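Local coordinates for protein alkylhydroperoxidase AhpD core (Rhodospirillum rubrum, PDB 2OUW) that probably reduces peroxides with a redox-active cysteine pair, as a hexameric, all-helical member of the carboxymuconolactone decarboxylase family related to AhpD, at residues B[5-10]-B[35-40]; B[74-79]-B[90-95]. All coordinates share one frame; numbering follows the deposited sequence.

Contact 1: residues B[5-10]-B[35-40]; sequences VRLLDD and VNNIWR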
# COMPACT_ATOMS: atom_id res chain seq x y z
N VAL B 5 1.62 15.30 -16.63
CA VAL B 5 2.03 16.68 -16.68
C VAL B 5 3.09 16.78 -17.74
O VAL B 5 3.71 15.78 -18.12
CB VAL B 5 2.62 17.18 -15.31
CG1 VAL B 5 1.60 17.05 -14.20
CG2 VAL B 5 3.91 16.44 -14.94
N ARG B 6 3.32 18.00 -18.19
CA ARG B 6 4.36 18.27 -19.16
C ARG B 6 5.73 18.10 -18.50
O ARG B 6 5.88 18.43 -17.32
CB ARG B 6 4.19 19.70 -19.67
CG ARG B 6 4.08 19.82 -21.17
CD ARG B 6 3.27 21.05 -21.56
NE ARG B 6 3.64 22.22 -20.77
CZ ARG B 6 4.78 22.89 -20.88
NH1 ARG B 6 5.71 22.52 -21.77
NH2 ARG B 6 5.00 23.93 -20.10
N LEU B 7 6.70 17.60 -19.26
CA LEU B 7 8.09 17.55 -18.80
C LEU B 7 8.89 18.67 -19.44
O LEU B 7 9.10 18.66 -20.66
CB LEU B 7 8.73 16.21 -19.13
CG LEU B 7 8.06 14.96 -18.55
CD1 LEU B 7 8.97 13.77 -18.84
CD2 LEU B 7 7.78 15.07 -17.08
N LEU B 8 9.32 19.63 -18.64
CA LEU B 8 9.94 20.85 -19.16
C LEU B 8 11.37 20.57 -19.63
O LEU B 8 12.12 19.89 -18.94
CB LEU B 8 9.94 21.95 -18.09
CG LEU B 8 8.68 22.82 -18.02
CD1 LEU B 8 7.47 22.04 -17.58
CD2 LEU B 8 8.89 24.05 -17.13
N ASP B 9 11.72 21.09 -20.81
CA ASP B 9 13.06 20.92 -21.38
C ASP B 9 13.94 22.08 -20.97
O ASP B 9 13.44 23.09 -20.46
CB ASP B 9 13.04 20.78 -22.92
CG ASP B 9 12.57 22.04 -23.65
OD1 ASP B 9 12.67 23.18 -23.13
OD2 ASP B 9 12.07 21.88 -24.79
N ASP B 10 15.24 21.93 -21.19
CA ASP B 10 16.20 22.97 -20.80
C ASP B 10 15.95 24.31 -21.46
O ASP B 10 16.10 25.37 -20.83
CB ASP B 10 17.63 22.49 -21.08
CG ASP B 10 18.04 21.34 -20.15
OD1 ASP B 10 17.42 21.18 -19.08
OD2 ASP B 10 19.00 20.62 -20.48
N VAL B 35 19.76 16.15 -15.36
CA VAL B 35 18.70 16.29 -14.33
C VAL B 35 17.55 15.38 -14.78
O VAL B 35 17.07 15.51 -15.89
CB VAL B 35 18.20 17.74 -14.21
CG1 VAL B 35 17.13 17.86 -13.14
CG2 VAL B 35 19.37 18.74 -13.99
N ASN B 36 17.13 14.48 -13.93
CA ASN B 36 16.16 13.47 -14.33
C ASN B 36 14.72 13.97 -14.29
O ASN B 36 14.42 15.01 -13.72
CB ASN B 36 16.32 12.18 -13.52
CG ASN B 36 16.32 12.40 -12.04
OD1 ASN B 36 17.05 13.25 -11.55
ND2 ASN B 36 15.51 11.62 -11.31
N ASN B 37 13.85 13.21 -14.96
CA ASN B 37 12.48 13.61 -15.27
C ASN B 37 11.59 14.07 -14.13
O ASN B 37 10.69 14.91 -14.33
CB ASN B 37 11.79 12.46 -16.01
CG ASN B 37 12.31 12.29 -17.42
OD1 ASN B 37 12.83 13.25 -18.01
ND2 ASN B 37 12.17 11.09 -17.98
N ILE B 38 11.78 13.49 -12.95
CA ILE B 38 10.96 13.91 -11.81
C ILE B 38 10.99 15.44 -11.73
O ILE B 38 9.92 16.07 -11.58
CB ILE B 38 11.35 13.24 -10.49
CG1 ILE B 38 10.38 13.68 -9.38
CG2 ILE B 38 12.78 13.54 -10.07
CD1 ILE B 38 10.75 13.23 -8.02
N TRP B 39 12.18 16.03 -11.89
CA TRP B 39 12.33 17.48 -11.70
C TRP B 39 11.65 18.30 -12.80
O TRP B 39 11.15 19.40 -12.57
CB TRP B 39 13.83 17.86 -11.53
CG TRP B 39 14.45 17.09 -10.40
CD1 TRP B 39 15.33 16.05 -10.50
CD2 TRP B 39 14.18 17.25 -9.01
NE1 TRP B 39 15.63 15.55 -9.25
CE2 TRP B 39 14.95 16.28 -8.31
CE3 TRP B 39 13.39 18.13 -8.26
CZ2 TRP B 39 14.93 16.17 -6.91
CZ3 TRP B 39 13.37 18.01 -6.87
CH2 TRP B 39 14.14 17.03 -6.22
N ARG B 40 11.62 17.72 -13.99
CA ARG B 40 11.06 18.31 -15.17
C ARG B 40 9.53 18.35 -15.12
O ARG B 40 8.92 19.19 -15.74
CB ARG B 40 11.53 17.55 -16.40
CG ARG B 40 13.05 17.65 -16.60
CD ARG B 40 13.53 17.17 -17.94
NE ARG B 40 14.99 17.28 -18.02
CZ ARG B 40 15.66 18.41 -18.28
NH1 ARG B 40 15.03 19.55 -18.52
NH2 ARG B 40 16.98 18.37 -18.30

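Contact 2: residues B[74-79]-B[90-95]; sequences IYLAVS and SHTAAA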
# COMPACT_ATOMS: atom_id res chain seq x y z
N ILE B 74 18.12 3.01 1.83
CA ILE B 74 16.88 3.17 2.54
C ILE B 74 15.82 3.74 1.58
O ILE B 74 14.69 3.23 1.51
CB ILE B 74 17.03 4.07 3.75
CG1 ILE B 74 17.86 3.38 4.83
CG2 ILE B 74 15.68 4.41 4.32
CD1 ILE B 74 18.38 4.34 5.91
N TYR B 75 16.18 4.78 0.83
CA TYR B 75 15.26 5.41 -0.14
C TYR B 75 14.75 4.42 -1.16
O TYR B 75 13.58 4.43 -1.56
CB TYR B 75 15.96 6.57 -0.85
CG TYR B 75 15.11 7.80 -1.16
CD1 TYR B 75 14.08 7.76 -2.08
CD2 TYR B 75 15.37 9.02 -0.55
CE1 TYR B 75 13.34 8.91 -2.39
CE2 TYR B 75 14.64 10.16 -0.84
CZ TYR B 75 13.63 10.10 -1.77
OH TYR B 75 12.89 11.23 -2.07
N LEU B 76 15.64 3.53 -1.59
CA LEU B 76 15.29 2.51 -2.55
C LEU B 76 14.34 1.50 -1.96
O LEU B 76 13.37 1.10 -2.61
CB LEU B 76 16.55 1.84 -3.10
CG LEU B 76 16.38 0.56 -3.92
CD1 LEU B 76 15.54 0.82 -5.16
CD2 LEU B 76 17.73 0.03 -4.27
N ALA B 77 14.59 1.06 -0.73
CA ALA B 77 13.67 0.12 -0.09
C ALA B 77 12.28 0.72 0.10
O ALA B 77 11.27 0.05 -0.10
CB ALA B 77 14.22 -0.35 1.23
N VAL B 78 12.23 2.00 0.52
CA VAL B 78 10.96 2.69 0.70
C VAL B 78 10.24 2.80 -0.61
O VAL B 78 9.05 2.51 -0.70
CB VAL B 78 11.12 4.06 1.38
CG1 VAL B 78 9.78 4.76 1.53
CG2 VAL B 78 11.70 3.85 2.75
N SER B 79 10.97 3.19 -1.67
CA SER B 79 10.36 3.36 -2.97
C SER B 79 9.70 2.07 -3.43
O SER B 79 8.64 2.08 -4.07
CB SER B 79 11.42 3.87 -3.96
OG SER B 79 11.94 5.14 -3.50
N SER B 90 15.24 5.18 -10.50
CA SER B 90 16.09 6.31 -10.17
C SER B 90 16.94 6.06 -8.94
O SER B 90 18.12 6.40 -8.93
CB SER B 90 15.31 7.62 -10.02
OG SER B 90 14.48 7.61 -8.86
N HIS B 91 16.37 5.47 -7.90
CA HIS B 91 17.18 5.24 -6.69
C HIS B 91 18.09 4.03 -6.74
O HIS B 91 19.05 3.94 -5.96
CB HIS B 91 16.31 5.26 -5.46
CG HIS B 91 15.68 6.59 -5.24
ND1 HIS B 91 16.37 7.62 -4.65
CD2 HIS B 91 14.50 7.10 -5.64
CE1 HIS B 91 15.62 8.70 -4.65
NE2 HIS B 91 14.46 8.41 -5.22
N THR B 92 17.85 3.13 -7.69
CA THR B 92 18.82 2.05 -7.93
C THR B 92 20.03 2.67 -8.68
O THR B 92 21.19 2.35 -8.40
CB THR B 92 18.18 0.85 -8.69
OG1 THR B 92 17.08 0.31 -7.91
CG2 THR B 92 19.18 -0.20 -8.92
N ALA B 93 19.75 3.59 -9.60
CA ALA B 93 20.81 4.25 -10.33
C ALA B 93 21.64 5.10 -9.38
O ALA B 93 22.86 5.08 -9.43
CB ALA B 93 20.25 5.09 -11.46
N ALA B 94 20.96 5.83 -8.50
CA ALA B 94 21.61 6.68 -7.51
C ALA B 94 22.43 5.88 -6.51
O ALA B 94 23.51 6.30 -6.12
CB ALA B 94 20.57 7.51 -6.78
N ALA B 95 21.90 4.75 -6.05
CA ALA B 95 22.65 3.84 -5.17
C ALA B 95 23.93 3.35 -5.86
O ALA B 95 25.00 3.33 -5.24
CB ALA B 95 21.78 2.66 -4.73

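Contact 1: residues B[5-10]-B[35-40]
Leu7 and Arg40 bring the two backbones within 4.8 Å, CA to CA, where the irregular segment 5-10 runs past helix 37-42, and the amide N of Leu8 gives an almost straight bond of 3.0 Å (176° at the hydrogen) to Arg40 O. The CA-H of Leu7 makes a further, weaker contact with the same oxygen.

Arg40 does most of the work. Its chain is extended from CG to NE and lies alongside the backbone of Leu8. Arg40 CD passes 3.2 Å from Leu8 O, and the turn about the last torsion (chi4 -80°) brings Arg40 NH1 round to the same carbonyl at 3.0 Å. Arginine suits the place because it offers both a long aliphatic stem and several N-H groups at its end. Both terminal nitrogens then converge on one carboxylate oxygen: Asp10 OD1 lies 2.9 Å from Arg40 NH1 and 2.9 Å from Arg40 NH2. It sits close to the guanidinium plane, but the nitrogens reach it from one face of the carboxylate, the two planes being 53° apart. Arg27 of helix 17-30 forms a second salt bridge to this oxygen.

Nearer the start of helix 37-42, Leu7 lays CD1 against the amide of Asn37, 3.9 Å from Asn37 CG, the two side chains crossing at about a right angle. Asn37 ND2 bonds Pro128 O of the second subunit. Leu8, by contrast, is buried against Ile13, Leu16 and Ala43.

Two arginines around one aspartate near the protein surface would be expected to keep Asp10 ionised, and the charge pair fastens the start of helix 10-13 to helix 37-42.

Contact 2: residues B[74-79]-B[90-95]
Tyr75 lays its ring over the imidazole of His91 in an offset stack, centroids 4.0 Å apart and planes inclined by 18°. The overlap is at the rims: Tyr75 CE1 approaches His91 NE2 to 3.1 Å, while CE1 of the imidazole stands over the tyrosine face near its edge. With CG anti to its carbonyl carbon (chi1 -64°), His91 swings its ring toward the neighbouring helix. Its ND1 bonds Glu72, which fixes the rotation of the ring, and NE2 bonds an unidentified ligand. Tyr75 OH reaches across to Thr118 of the second subunit. Replacing Tyr75 with an alanine would probably strip one face of the imidazole of its stacking partner and leave Thr118 of that subunit without this hydroxyl mate.

Beside the stack, Ser79 is short enough to turn its OG back to Tyr75 O at 2.6 Å; this oxygen also accepts the N-H of Ser79, from the opposite face of its carbonyl plane. The same OG bonds Asn119 ND2 of the second subunit. Leu76 fills the other flank of the interface, setting CD1 3.2 Å from Thr92 OG1. That hydroxyl is already bonded to Ala88 O, one turn back.

The segments are nearly antiparallel, at 163°, with axes 8.9 Å apart. This is the helical hairpin of the AhpD-like fold, with Cys84 just before helix 85-97 and Cys87, its disulfide partner, in the first turn. Cys84, Cys87 and His91 fit the CxxCxxxH pattern of AhpD-like proteins, Glu72 is consistent with its accompanying glutamate, and this is probably the active site.

Contacts 1 and 2 follow one another along the chain, their centres about 19 Å apart; contact 1 is at the surface, while contact 2 has its centre about 6 Å from that of the chain. They nevertheless touch, through Asn36 ND2 and Ser90 CB at 4.2 Å. An unidentified ligand, about 3 Å from the side chain of His91, is bonded by Ser90 and His91 and only weakly by Asn36 and Trp39. Segment 35-40 thus contributes to a pocket also lined by helix 85-97, which carries Cys87. The molecule probably comes from the crystallisation liquor, but such molecules often mark pockets, so this may be the active-site pocket. Both contacts border the second subunit.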